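Local coordinates for MgGH51 (Meripilus giganteus, PDB 6ZPV), which probably hydrolyses terminal alpha-L-arabinofuranosyl residues from arabinose-containing plant polysaccharides, as a fungal family GH51 alpha-L-arabinofuranosidase, at residues S223-P228 with L275-D280; G31-E36 with A211-T216; T406-N411 with Y430-T435; T458-F463 with S506-A511. All blocks are in the same frame, centred on the assembly; numbering follows the deposited sequence.

Contact 1: S223-P228 with L275-D280; sequences SFFRFP and LQFFED
Phe225 and Phe227 of the strand meet Phe277 and Phe278 of the helix in a purely aromatic cluster. Two of its ring pairs are edge-to-face. Phe278 turns its edge onto the face of Phe227, with ring planes at 65° and centroids 5.1 Å apart; the closest atoms are Phe227 CE1 and Phe278 CE2, at 3.5 Å. Phe277 likewise presents its edge to the face of Phe225, but in an offset way: the planes stand at 83° while the centroids are 6.0 Å apart, and Phe225 CE2 to Phe277 CE2 is 4.0 Å. The third pair is neither stacked nor edge-to-face. Phe225 and Phe278 are inclined at 45°, yet this is where the rings come tightest, Phe278 CE1 lying 3.3 Å from Phe225 CD1 over the Phe225 face. The Phe278 ring gets there because its CG stands anti to the carbonyl carbon, which swings the ring tip between the two strand phenylalanines although its CB does not point at the strand. Replacing Phe225 with a serine would probably open a gap beside Phe278 CE1 and leave the Phe277 edge without the face it packs on. Strand 224-227 belongs to the eight-stranded parallel barrel, and helix 271-281 returns outside it before strand 284-289 begins, a beta-alpha-beta crossover; its 275-280 part runs almost antiparallel to strand 224-227, the two axes coming within 9.8 Å. Pro285 of that next strand touches both Phe227 and Phe278, and Phe22, just past strand 20-21, meets the Phe225 ring. Phe224 and Arg226 point away from the helix, and Arg226 forms salt bridges with Glu347 and Glu429.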
loop_
_atom_site.group_PDB
_atom_site.type_symbol
_atom_site.label_atom_id
_atom_site.label_comp_id
_atom_site.label_asym_id
_atom_site.label_seq_id
_atom_site.Cartn_x
_atom_site.Cartn_y
_atom_site.Cartn_z
ATOM N N SER A 223 -5.661 -4.247 -11.134
ATOM C CA SER A 223 -6.514 -3.351 -11.932
ATOM C C SER A 223 -6.953 -2.119 -11.134
ATOM O O SER A 223 -7.359 -1.121 -11.752
ATOM C CB SER A 223 -7.764 -4.035 -12.427
ATOM O OG SER A 223 -8.582 -4.447 -11.344
ATOM N N PHE A 224 -6.913 -2.171 -9.817
ATOM C CA PHE A 224 -7.371 -1.052 -8.990
ATOM C C PHE A 224 -6.510 -0.981 -7.750
ATOM O O PHE A 224 -5.788 -1.902 -7.373
ATOM C CB PHE A 224 -8.839 -1.196 -8.581
ATOM C CG PHE A 224 -9.135 -2.318 -7.626
ATOM C CD1 PHE A 224 -8.888 -2.197 -6.251
ATOM C CD2 PHE A 224 -9.592 -3.544 -8.088
ATOM C CE1 PHE A 224 -9.068 -3.228 -5.377
ATOM C CE2 PHE A 224 -9.805 -4.587 -7.203
ATOM C CZ PHE A 224 -9.540 -4.441 -5.861
ATOM N N PHE A 225 -6.618 0.160 -7.092
ATOM C CA PHE A 225 -5.891 0.470 -5.848
ATOM C C PHE A 225 -6.868 1.170 -4.899
ATOM O O PHE A 225 -7.285 2.321 -5.155
ATOM C CB PHE A 225 -4.676 1.347 -6.179
ATOM C CG PHE A 225 -3.652 1.528 -5.098
ATOM C CD1 PHE A 225 -3.800 2.476 -4.091
ATOM C CD2 PHE A 225 -2.478 0.825 -5.098
ATOM C CE1 PHE A 225 -2.775 2.746 -3.195
ATOM C CE2 PHE A 225 -1.449 1.088 -4.220
ATOM C CZ PHE A 225 -1.599 2.074 -3.255
ATOM N N ARG A 226 -7.264 0.497 -3.835
ATOM C CA ARG A 226 -8.170 1.043 -2.789
ATOM C C ARG A 226 -7.315 1.816 -1.786
ATOM O O ARG A 226 -6.281 1.289 -1.295
ATOM C CB ARG A 226 -8.924 -0.097 -2.095
ATOM C CG ARG A 226 -9.919 0.369 -1.074
ATOM C CD ARG A 226 -10.290 -0.724 -0.078
ATOM N NE ARG A 226 -11.226 -0.269 0.950
ATOM C CZ ARG A 226 -11.245 -0.723 2.206
ATOM N NH1 ARG A 226 -10.470 -1.759 2.560
ATOM N NH2 ARG A 226 -12.014 -0.119 3.098
ATOM N N PHE A 227 -7.671 3.058 -1.457
ATOM C CA PHE A 227 -6.819 3.910 -0.608
ATOM C C PHE A 227 -7.648 5.078 -0.142
ATOM O O PHE A 227 -8.679 5.394 -0.780
ATOM C CB PHE A 227 -5.600 4.393 -1.402
ATOM C CG PHE A 227 -5.864 5.581 -2.299
ATOM C CD1 PHE A 227 -6.679 5.468 -3.389
ATOM C CD2 PHE A 227 -5.385 6.831 -1.930
ATOM C CE1 PHE A 227 -7.015 6.581 -4.127
ATOM C CE2 PHE A 227 -5.715 7.933 -2.674
ATOM C CZ PHE A 227 -6.553 7.823 -3.764
ATOM N N PRO A 228 -7.244 5.852 0.888
ATOM C CA PRO A 228 -6.056 5.662 1.733
ATOM C C PRO A 228 -6.312 4.808 2.966
ATOM O O PRO A 228 -5.425 4.684 3.834
ATOM C CB PRO A 228 -5.685 7.085 2.114
ATOM C CG PRO A 228 -7.036 7.750 2.261
ATOM C CD PRO A 228 -7.837 7.178 1.111
ATOM N N LEU A 275 -2.233 9.285 -7.141
ATOM C CA LEU A 275 -2.832 9.343 -8.471
ATOM C C LEU A 275 -1.805 9.163 -9.591
ATOM O O LEU A 275 -2.094 8.444 -10.571
ATOM C CB LEU A 275 -3.591 10.670 -8.649
ATOM C CG LEU A 275 -4.775 10.874 -7.707
ATOM C CD1 LEU A 275 -5.269 12.301 -7.750
ATOM C CD2 LEU A 275 -5.897 9.904 -8.043
ATOM N N GLN A 276 -0.620 9.729 -9.419
ATOM C CA GLN A 276 0.443 9.569 -10.427
ATOM C C GLN A 276 0.840 8.085 -10.507
ATOM O O GLN A 276 1.111 7.581 -11.611
ATOM C CB GLN A 276 1.645 10.463 -10.108
ATOM C CG GLN A 276 2.667 10.473 -11.214
ATOM C CD GLN A 276 2.090 10.964 -12.537
ATOM O OE1 GLN A 276 1.703 12.149 -12.620
ATOM N NE2 GLN A 276 2.102 10.134 -13.580
ATOM N N PHE A 277 0.918 7.398 -9.377
ATOM C CA PHE A 277 1.256 5.962 -9.399
ATOM C C PHE A 277 0.201 5.166 -10.159
ATOM O O PHE A 277 0.534 4.247 -10.926
ATOM C CB PHE A 277 1.357 5.452 -7.960
ATOM C CG PHE A 277 1.719 3.998 -7.843
ATOM C CD1 PHE A 277 2.863 3.504 -8.461
ATOM C CD2 PHE A 277 0.981 3.147 -7.047
ATOM C CE1 PHE A 277 3.214 2.171 -8.351
ATOM C CE2 PHE A 277 1.364 1.823 -6.908
ATOM C CZ PHE A 277 2.483 1.358 -7.505
ATOM N N PHE A 278 -1.077 5.536 -10.004
ATOM C CA PHE A 278 -2.142 4.853 -10.754
ATOM C C PHE A 278 -1.949 5.054 -12.273
ATOM O O PHE A 278 -2.019 4.076 -13.055
ATOM C CB PHE A 278 -3.526 5.316 -10.298
ATOM C CG PHE A 278 -3.756 5.267 -8.815
ATOM C CD1 PHE A 278 -3.025 4.433 -7.975
ATOM C CD2 PHE A 278 -4.669 6.115 -8.228
ATOM C CE1 PHE A 278 -3.210 4.467 -6.606
ATOM C CE2 PHE A 278 -4.850 6.144 -6.852
ATOM C CZ PHE A 278 -4.085 5.362 -6.044
ATOM N N GLU A 279 -1.697 6.308 -12.651
ATOM C CA GLU A 279 -1.423 6.618 -14.048
ATOM C C GLU A 279 -0.227 5.803 -14.536
ATOM O O GLU A 279 -0.263 5.223 -15.666
ATOM C CB GLU A 279 -1.150 8.125 -14.237
ATOM C CG GLU A 279 -0.784 8.516 -15.620
ATOM C CD GLU A 279 -0.774 10.017 -15.750
ATOM O OE1 GLU A 279 0.352 10.601 -15.969
ATOM O OE2 GLU A 279 -1.808 10.623 -15.560
ATOM N N ASP A 280 0.810 5.674 -13.727
ATOM C CA ASP A 280 2.055 4.997 -14.116
ATOM C C ASP A 280 1.925 3.485 -14.218
ATOM O O ASP A 280 2.819 2.858 -14.774
ATOM C CB ASP A 280 3.186 5.366 -13.152
ATOM C CG ASP A 280 3.630 6.827 -13.250
ATOM O OD1 ASP A 280 3.286 7.493 -14.259
ATOM O OD2 ASP A 280 4.359 7.260 -12.331
#

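Contact 2: G31-E36 with A211-T216; sequences GGLYAE and ADIAET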
loop_
_atom_site.group_PDB
_atom_site.type_symbol
_atom_site.label_atom_id
_atom_site.label_comp_id
_atom_site.label_asym_id
_atom_site.label_seq_id
_atom_site.Cartn_x
_atom_site.Cartn_y
_atom_site.Cartn_z
ATOM N N GLY A 31 8.473 4.745 5.024
ATOM C CA GLY A 31 9.285 3.590 5.235
ATOM C C GLY A 31 9.115 2.445 4.247
ATOM O O GLY A 31 9.846 1.447 4.333
ATOM N N GLY A 32 8.169 2.618 3.324
ATOM C CA GLY A 32 7.772 1.534 2.415
ATOM C C GLY A 32 7.675 1.994 0.992
ATOM O O GLY A 32 8.683 2.278 0.315
ATOM N N LEU A 33 6.441 2.071 0.497
ATOM C CA LEU A 33 6.216 2.485 -0.930
ATOM C C LEU A 33 6.744 3.904 -1.183
ATOM O O LEU A 33 7.204 4.180 -2.290
ATOM C CB LEU A 33 4.734 2.325 -1.240
ATOM C CG LEU A 33 4.315 2.692 -2.659
ATOM C CD1 LEU A 33 4.934 1.750 -3.678
ATOM C CD2 LEU A 33 2.796 2.609 -2.750
ATOM N N TYR A 34 6.606 4.806 -0.221
ATOM C CA TYR A 34 7.124 6.175 -0.386
ATOM C C TYR A 34 8.643 6.153 -0.273
ATOM O O TYR A 34 9.165 5.613 0.689
ATOM C CB TYR A 34 6.455 7.081 0.648
ATOM C CG TYR A 34 6.817 8.546 0.577
ATOM C CD1 TYR A 34 6.809 9.248 -0.624
ATOM C CD2 TYR A 34 7.115 9.234 1.737
ATOM C CE1 TYR A 34 7.107 10.600 -0.645
ATOM C CE2 TYR A 34 7.404 10.597 1.697
ATOM C CZ TYR A 34 7.426 11.287 0.508
ATOM O OH TYR A 34 7.710 12.647 0.530
ATOM N N ALA A 35 9.358 6.744 -1.239
ATOM C CA ALA A 35 10.823 6.462 -1.338
ATOM C C ALA A 35 11.696 7.203 -0.329
ATOM O O ALA A 35 12.889 6.894 -0.262
ATOM C CB ALA A 35 11.289 6.778 -2.745
ATOM N N GLU A 36 11.161 8.164 0.420
ATOM C CA GLU A 36 11.961 8.900 1.398
ATOM C C GLU A 36 12.728 7.952 2.293
ATOM O O GLU A 36 12.148 6.976 2.868
ATOM C CB GLU A 36 11.028 9.773 2.245
ATOM C CG GLU A 36 11.678 10.402 3.455
ATOM C CD GLU A 36 12.750 11.447 3.103
ATOM O OE1 GLU A 36 12.356 12.453 2.435
ATOM O OE2 GLU A 36 13.925 11.249 3.444
ATOM N N ALA A 211 11.447 1.886 -5.877
ATOM C CA ALA A 211 11.388 1.137 -7.153
ATOM C C ALA A 211 11.069 -0.353 -6.966
ATOM O O ALA A 211 10.183 -0.857 -7.665
ATOM C CB ALA A 211 12.710 1.323 -7.885
ATOM N N ASP A 212 11.790 -1.075 -6.121
ATOM C CA ASP A 212 11.531 -2.514 -6.031
ATOM C C ASP A 212 10.089 -2.812 -5.560
ATOM O O ASP A 212 9.481 -3.717 -6.134
ATOM C CB ASP A 212 12.621 -3.229 -5.231
ATOM C CG ASP A 212 12.817 -2.795 -3.789
ATOM O OD1 ASP A 212 12.120 -1.845 -3.358
ATOM O OD2 ASP A 212 13.710 -3.416 -3.084
ATOM N N ILE A 213 9.587 -2.055 -4.611
ATOM C CA ILE A 213 8.233 -2.274 -4.123
ATOM C C ILE A 213 7.244 -1.886 -5.227
ATOM O O ILE A 213 6.323 -2.673 -5.512
ATOM C CB ILE A 213 7.985 -1.495 -2.812
ATOM C CG1 ILE A 213 8.893 -1.979 -1.690
ATOM C CG2 ILE A 213 6.518 -1.571 -2.468
ATOM C CD1 ILE A 213 8.739 -1.197 -0.392
ATOM N N ALA A 214 7.400 -0.714 -5.839
ATOM C CA ALA A 214 6.458 -0.280 -6.871
ATOM C C ALA A 214 6.421 -1.327 -7.999
ATOM O O ALA A 214 5.356 -1.646 -8.509
ATOM C CB ALA A 214 6.861 1.079 -7.410
ATOM N N GLU A 215 7.589 -1.783 -8.434
ATOM C CA GLU A 215 7.651 -2.783 -9.519
ATOM C C GLU A 215 6.981 -4.083 -9.126
ATOM O O GLU A 215 6.354 -4.773 -9.953
ATOM C CB GLU A 215 9.081 -3.035 -9.880
ATOM C CG GLU A 215 9.800 -1.878 -10.560
ATOM C CD GLU A 215 11.315 -1.965 -10.632
ATOM O OE1 GLU A 215 11.863 -2.992 -10.125
ATOM O OE2 GLU A 215 11.963 -0.981 -11.067
ATOM N N THR A 216 7.127 -4.493 -7.857
ATOM C CA THR A 216 6.487 -5.714 -7.340
ATOM C C THR A 216 4.970 -5.569 -7.387
ATOM O O THR A 216 4.265 -6.542 -7.767
ATOM C CB THR A 216 6.989 -6.060 -5.949
ATOM O OG1 THR A 216 8.399 -6.232 -5.922
ATOM C CG2 THR A 216 6.341 -7.300 -5.368
#
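The short helix 29-33, which follows the first strand of the parallel barrel, meets helix 211-219 through Gly32 and Leu33 on one side and Ile213 and Ala214 on the other. Leu33 and Ile213 are in register, their CA atoms 6.1 Å apart. Ile213 sends its two branches to different partners. The long branch, with CG1 anti to the carbonyl carbon and the chain extended beyond it, carries CD1 to the Gly32 peptide, 3.5 Å from Gly32 O. The short branch, CG2, meets Leu33 CD1 at 3.9 Å. That same Leu33 methyl continues onto Ala214, with CD1 4.1 Å from Ala214 CA, so one leucine branch bridges two successive residues of the helix. A CB on Gly32 would stand about 4.5 Å from Ile213 CD1, a normal packing distance. Helix 211-219 leads into barrel strand 224-227, whereas the chain leaving helix 29-33 first builds two five-stranded antiparallel sheets between residues 57 and 198. The contact therefore brings together the two ends of this long insertion, and a backbone hydrogen bond between Leu33 and Arg210 lies beside it. Within the barrel helix, Thr216 OG1 donates to Asp212 O at 2.7 Å, while Thr216 N bonds to the same oxygen at 3.0 Å from the opposite face of its carbonyl plane; two donors of Thr216 thus grip Asp212 O, and the hydroxyl is held against the preceding turn. Beyond the two segments, Val503 and Tyr498 pack on Ile213, Leu209 touches Leu33, and Phe202 lies against Ala214.

Contact 3: T406-N411 with Y430-T435; sequences TWFYQN and YAAIST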
loop_
_atom_site.group_PDB
_atom_site.type_symbol
_atom_site.label_atom_id
_atom_site.label_comp_id
_atom_site.label_asym_id
_atom_site.label_seq_id
_atom_site.Cartn_x
_atom_site.Cartn_y
_atom_site.Cartn_z
ATOM N N THR A 406 -8.838 -22.858 6.321
ATOM C CA THR A 406 -9.932 -23.811 6.118
ATOM C C THR A 406 -11.245 -23.073 5.837
ATOM O O THR A 406 -12.002 -23.485 4.963
ATOM C CB THR A 406 -10.010 -24.744 7.315
ATOM O OG1 THR A 406 -8.795 -25.504 7.326
ATOM C CG2 THR A 406 -11.208 -25.658 7.268
ATOM N N TRP A 407 -11.501 -22.014 6.616
ATOM C CA TRP A 407 -12.725 -21.247 6.335
ATOM C C TRP A 407 -12.774 -20.808 4.872
ATOM O O TRP A 407 -13.831 -20.838 4.234
ATOM C CB TRP A 407 -12.795 -20.007 7.259
ATOM C CG TRP A 407 -14.034 -19.182 7.103
ATOM C CD1 TRP A 407 -15.138 -19.282 7.903
ATOM C CD2 TRP A 407 -14.308 -18.180 6.120
ATOM N NE1 TRP A 407 -16.104 -18.423 7.483
ATOM C CE2 TRP A 407 -15.647 -17.759 6.372
ATOM C CE3 TRP A 407 -13.597 -17.594 5.063
ATOM C CZ2 TRP A 407 -16.277 -16.783 5.567
ATOM C CZ3 TRP A 407 -14.240 -16.669 4.272
ATOM C CH2 TRP A 407 -15.566 -16.275 4.489
ATOM N N PHE A 408 -11.666 -20.343 4.329
ATOM C CA PHE A 408 -11.664 -19.824 2.959
ATOM C C PHE A 408 -12.066 -20.917 1.950
ATOM O O PHE A 408 -12.899 -20.639 1.069
ATOM C CB PHE A 408 -10.321 -19.163 2.601
ATOM C CG PHE A 408 -10.230 -17.758 3.124
ATOM C CD1 PHE A 408 -10.799 -16.727 2.382
ATOM C CD2 PHE A 408 -9.741 -17.451 4.365
ATOM C CE1 PHE A 408 -10.852 -15.430 2.872
ATOM C CE2 PHE A 408 -9.783 -16.160 4.839
ATOM C CZ PHE A 408 -10.330 -15.137 4.100
ATOM N N TYR A 409 -11.529 -22.143 2.043
ATOM C CA TYR A 409 -11.984 -23.159 1.073
ATOM C C TYR A 409 -13.423 -23.574 1.352
ATOM O O TYR A 409 -14.167 -23.865 0.430
ATOM C CB TYR A 409 -11.029 -24.336 0.867
ATOM C CG TYR A 409 -10.932 -25.335 1.977
ATOM C CD1 TYR A 409 -11.966 -26.244 2.158
ATOM C CD2 TYR A 409 -9.821 -25.483 2.774
ATOM C CE1 TYR A 409 -11.898 -27.256 3.121
ATOM C CE2 TYR A 409 -9.716 -26.533 3.700
ATOM C CZ TYR A 409 -10.752 -27.424 3.864
ATOM O OH TYR A 409 -10.647 -28.441 4.808
ATOM N N GLN A 410 -13.817 -23.624 2.622
ATOM C CA GLN A 410 -15.151 -24.014 3.032
ATOM C C GLN A 410 -16.182 -22.990 2.582
ATOM O O GLN A 410 -17.368 -23.338 2.522
ATOM C CB GLN A 410 -15.295 -24.273 4.537
ATOM C CG GLN A 410 -14.540 -25.510 4.980
ATOM C CD GLN A 410 -14.716 -25.691 6.491
ATOM O OE1 GLN A 410 -14.721 -24.687 7.244
ATOM N NE2 GLN A 410 -14.605 -26.913 6.942
ATOM N N ASN A 411 -15.787 -21.749 2.305
ATOM C CA ASN A 411 -16.724 -20.662 2.004
ATOM C C ASN A 411 -16.524 -20.154 0.593
ATOM O O ASN A 411 -16.969 -19.042 0.265
ATOM C CB ASN A 411 -16.630 -19.572 3.083
ATOM C CG ASN A 411 -17.256 -20.072 4.362
ATOM O OD1 ASN A 411 -18.485 -19.928 4.515
ATOM N ND2 ASN A 411 -16.504 -20.700 5.210
ATOM N N TYR A 430 -9.429 -9.169 2.458
ATOM C CA TYR A 430 -9.523 -10.565 2.898
ATOM C C TYR A 430 -8.127 -11.116 3.065
ATOM O O TYR A 430 -7.206 -10.739 2.351
ATOM C CB TYR A 430 -10.377 -11.455 1.961
ATOM C CG TYR A 430 -9.847 -11.658 0.562
ATOM C CD1 TYR A 430 -9.925 -10.682 -0.410
ATOM C CD2 TYR A 430 -9.230 -12.865 0.224
ATOM C CE1 TYR A 430 -9.426 -10.886 -1.683
ATOM C CE2 TYR A 430 -8.720 -13.067 -1.035
ATOM C CZ TYR A 430 -8.817 -12.098 -2.010
ATOM O OH TYR A 430 -8.340 -12.329 -3.259
ATOM N N ALA A 431 -8.013 -12.099 3.972
ATOM C CA ALA A 431 -6.792 -12.870 4.141
ATOM C C ALA A 431 -7.055 -14.003 5.125
ATOM O O ALA A 431 -7.833 -13.847 6.095
ATOM C CB ALA A 431 -5.647 -12.040 4.735
ATOM N N ALA A 432 -6.376 -15.124 4.901
ATOM C CA ALA A 432 -6.300 -16.212 5.908
ATOM C C ALA A 432 -5.159 -15.886 6.859
ATOM O O ALA A 432 -4.008 -15.902 6.456
ATOM C CB ALA A 432 -6.126 -17.543 5.200
ATOM N N ILE A 433 -5.491 -15.570 8.114
ATOM C CA ILE A 433 -4.525 -14.927 9.032
ATOM C C ILE A 433 -4.020 -15.836 10.143
ATOM O O ILE A 433 -3.041 -15.446 10.781
ATOM C CB ILE A 433 -5.067 -13.621 9.615
ATOM C CG1 ILE A 433 -6.187 -13.833 10.619
ATOM C CG2 ILE A 433 -5.473 -12.682 8.474
ATOM C CD1 ILE A 433 -6.511 -12.571 11.410
ATOM N N SER A 434 -4.700 -16.947 10.440
ATOM C CA SER A 434 -4.430 -17.740 11.626
ATOM C C SER A 434 -5.058 -19.100 11.425
ATOM O O SER A 434 -6.069 -19.203 10.709
ATOM C CB SER A 434 -5.077 -17.078 12.845
ATOM O OG SER A 434 -4.957 -17.885 14.001
ATOM N N THR A 435 -4.519 -20.107 12.103
ATOM C CA THR A 435 -5.186 -21.396 12.168
ATOM C C THR A 435 -6.075 -21.546 13.406
ATOM O O THR A 435 -6.684 -22.623 13.558
ATOM C CB THR A 435 -4.160 -22.536 12.133
ATOM O OG1 THR A 435 -3.202 -22.332 13.174
ATOM C CG2 THR A 435 -3.397 -22.545 10.822
#
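With its CG anti to the carbonyl carbon (chi1 -81°), Phe408 aims its ring from the helix at the strand backbone around Ala431, while Tyr430 holds its own ring between backbone N and carbonyl carbon (chi1 65°). The Phe408 ring spans three successive strand residues. CD2 packs on the Ala432 methyl, 3.7 Å from CB; CE2 lies 3.3 Å from Ala431 O; and CE1 touches Tyr430 CD2 at 4.0 Å. Tyr430 CD2 and Ala431 O both approach the ring obliquely, neither squarely over its face nor at its edge. Within the helix segment, Trp407 CE3 sits 3.8 Å above the plane of the Phe408 ring, over its centre. Asn411 ND2 donates to Trp407 O at 2.8 Å, tying the residue just past the helix back to its last turn. With an alanine in place of Phe408, a gap would probably open against the Ala431 peptide, leaving Ala432 CB and Tyr430 CD2 without their neighbour. The contact lies inside the beta-alpha-beta unit of strands 396-403 and 424-432. Ala432 N and Tyr430 OH are bonded elsewhere, to Glu460 and Gln512, and the contact itself probably rests mainly on van der Waals packing of the ring on peptide, methyl and tyrosine.

Contact 4: T458-F463 with S506-A511; sequences TGEAAF and STSFFA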
loop_
_atom_site.group_PDB
_atom_site.type_symbol
_atom_site.label_atom_id
_atom_site.label_comp_id
_atom_site.label_asym_id
_atom_site.label_seq_id
_atom_site.Cartn_x
_atom_site.Cartn_y
_atom_site.Cartn_z
ATOM N N THR A 458 -3.380 -21.278 -0.547
ATOM C CA THR A 458 -4.248 -22.223 -1.284
ATOM C C THR A 458 -5.700 -22.107 -0.844
ATOM O O THR A 458 -6.616 -22.233 -1.667
ATOM C CB THR A 458 -3.688 -23.641 -1.184
ATOM O OG1 THR A 458 -3.633 -24.149 0.148
ATOM C CG2 THR A 458 -2.346 -23.737 -1.838
ATOM N N GLY A 459 -5.969 -21.885 0.449
ATOM C CA GLY A 459 -7.339 -21.640 0.914
ATOM C C GLY A 459 -7.851 -20.365 0.292
ATOM O O GLY A 459 -9.008 -20.343 -0.192
ATOM N N GLU A 460 -7.077 -19.293 0.301
ATOM C CA GLU A 460 -7.475 -18.052 -0.368
ATOM C C GLU A 460 -7.779 -18.312 -1.848
ATOM O O GLU A 460 -8.808 -17.836 -2.362
ATOM C CB GLU A 460 -6.394 -17.004 -0.247
ATOM C CG GLU A 460 -6.237 -16.488 1.184
ATOM C CD GLU A 460 -4.840 -15.974 1.519
ATOM O OE1 GLU A 460 -4.001 -15.843 0.598
ATOM O OE2 GLU A 460 -4.629 -15.651 2.713
ATOM N N ALA A 461 -6.953 -19.071 -2.543
ATOM C CA ALA A 461 -7.145 -19.344 -3.953
ATOM C C ALA A 461 -8.455 -20.085 -4.156
ATOM O O ALA A 461 -9.211 -19.761 -5.115
ATOM C CB ALA A 461 -5.989 -20.115 -4.524
ATOM N N ALA A 462 -8.829 -21.014 -3.300
ATOM C CA ALA A 462 -10.124 -21.683 -3.425
ATOM C C ALA A 462 -11.254 -20.653 -3.289
ATOM O O ALA A 462 -12.199 -20.660 -4.087
ATOM C CB ALA A 462 -10.224 -22.780 -2.359
ATOM N N PHE A 463 -11.161 -19.793 -2.292
ATOM C CA PHE A 463 -12.196 -18.743 -2.140
ATOM C C PHE A 463 -12.214 -17.843 -3.395
ATOM O O PHE A 463 -13.326 -17.452 -3.843
ATOM C CB PHE A 463 -11.830 -17.922 -0.903
ATOM C CG PHE A 463 -12.854 -16.898 -0.501
ATOM C CD1 PHE A 463 -13.993 -17.258 0.194
ATOM C CD2 PHE A 463 -12.631 -15.530 -0.699
ATOM C CE1 PHE A 463 -14.916 -16.308 0.604
ATOM C CE2 PHE A 463 -13.540 -14.589 -0.291
ATOM C CZ PHE A 463 -14.659 -14.979 0.417
ATOM N N SER A 506 5.345 -13.116 -0.978
ATOM C CA SER A 506 4.736 -14.213 -0.193
ATOM C C SER A 506 4.105 -15.280 -1.105
ATOM O O SER A 506 3.787 -15.056 -2.274
ATOM C CB SER A 506 3.712 -13.685 0.748
ATOM O OG SER A 506 2.510 -13.262 0.093
ATOM N N THR A 507 3.772 -16.411 -0.473
ATOM C CA THR A 507 2.911 -17.411 -1.135
ATOM C C THR A 507 1.581 -16.797 -1.628
ATOM O O THR A 507 1.178 -17.023 -2.764
ATOM C CB THR A 507 2.644 -18.576 -0.167
ATOM O OG1 THR A 507 2.071 -18.010 1.023
ATOM C CG2 THR A 507 3.903 -19.367 0.187
ATOM N N SER A 508 0.974 -15.987 -0.758
ATOM C CA SER A 508 -0.272 -15.328 -1.120
ATOM C C SER A 508 -0.094 -14.331 -2.268
ATOM O O SER A 508 -1.008 -14.212 -3.080
ATOM C CB SER A 508 -0.900 -14.665 0.125
ATOM O OG SER A 508 -1.339 -15.660 1.026
ATOM N N PHE A 509 1.061 -13.649 -2.321
ATOM C CA PHE A 509 1.358 -12.780 -3.466
ATOM C C PHE A 509 1.313 -13.589 -4.746
ATOM O O PHE A 509 0.715 -13.157 -5.746
ATOM C CB PHE A 509 2.738 -12.143 -3.295
ATOM C CG PHE A 509 3.215 -11.430 -4.544
ATOM C CD1 PHE A 509 2.899 -10.111 -4.762
ATOM C CD2 PHE A 509 3.970 -12.099 -5.509
ATOM C CE1 PHE A 509 3.368 -9.471 -5.904
ATOM C CE2 PHE A 509 4.449 -11.451 -6.644
ATOM C CZ PHE A 509 4.115 -10.129 -6.821
ATOM N N PHE A 510 1.958 -14.764 -4.758
ATOM C CA PHE A 510 1.954 -15.566 -5.985
ATOM C C PHE A 510 0.550 -16.051 -6.325
ATOM O O PHE A 510 0.245 -16.100 -7.509
ATOM C CB PHE A 510 2.974 -16.708 -5.889
ATOM C CG PHE A 510 4.405 -16.230 -5.941
ATOM C CD1 PHE A 510 4.875 -15.550 -7.053
ATOM C CD2 PHE A 510 5.287 -16.470 -4.897
ATOM C CE1 PHE A 510 6.194 -15.145 -7.099
ATOM C CE2 PHE A 510 6.591 -16.078 -4.943
ATOM C CZ PHE A 510 7.024 -15.389 -6.034
ATOM N N ALA A 511 -0.275 -16.390 -5.359
ATOM C CA ALA A 511 -1.672 -16.739 -5.683
ATOM C C ALA A 511 -2.395 -15.544 -6.300
ATOM O O ALA A 511 -3.122 -15.696 -7.293
ATOM C CB ALA A 511 -2.403 -17.271 -4.462
HETATM O O HOH W 1 -2.386 -15.446 4.131
HETATM O O HOH W 2 -3.870 -14.826 -2.045
#
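Glu460 and Ser508 meet through their side-chain oxygens. Glu460 sets CG anti to its carbonyl carbon (chi1 -69°) and stays extended beyond it, which pushes the carboxylate across to the neighbouring helix; Ser508 adopts the matching choice, with OG beside its backbone N (chi1 -68°), and donates to Glu460 OE1 at 2.7 Å. The hydroxyl arrives on the syn side of that oxygen, 18° out of the carboxylate plane. Two waters brace the pair. One donates to Glu460 OE2 and, at a long 3.3 Å, to Ser508 OG; the other donates to Glu460 OE1 at 2.8 Å and reaches back to Ser508 O at 3.1 Å. Since OE2 also accepts from Ala432 N, four donors surround this buried carboxylate, which is likely to favour its charged form, and the nearby start of helix 507-517 may add to that. Ser506 is the N-cap of this helix: its OG accepts from Phe509 N at 2.8 Å. Helix 454-469 links barrel strands 424-432 and 474-479, and helix 507-517 comes later, after three short strands. Tyr479 of strand 474-479 touches both Glu460 and Ser508, while Val619 of strand 618-625 packs against Thr458 and Ala461.

All four contacts are buried and belong to or adjoin the parallel barrel, but their chemistry differs. Contacts 1 and 3 each set a barrel helix against a strand of the one sheet: contact 1 by phenylalanine rings alone, contact 3 by one ring on a peptide, a methyl and a tyrosine. Contacts 2 and 4 pair helices, the former through aliphatic branches, the latter through a hydrated carboxylate-hydroxyl bond. Neighbours also interlock: Ala214 CB of contact 2 packs 3.9 Å from Phe277 CE1 of contact 1, Thr216 O of contact 2 lies 3.6 Å from Phe509 CE1 of contact 4, and Glu460 ties contacts 3 and 4 together. Contacts 1 and 2 lie closer to the chain's centre than contacts 3 and 4.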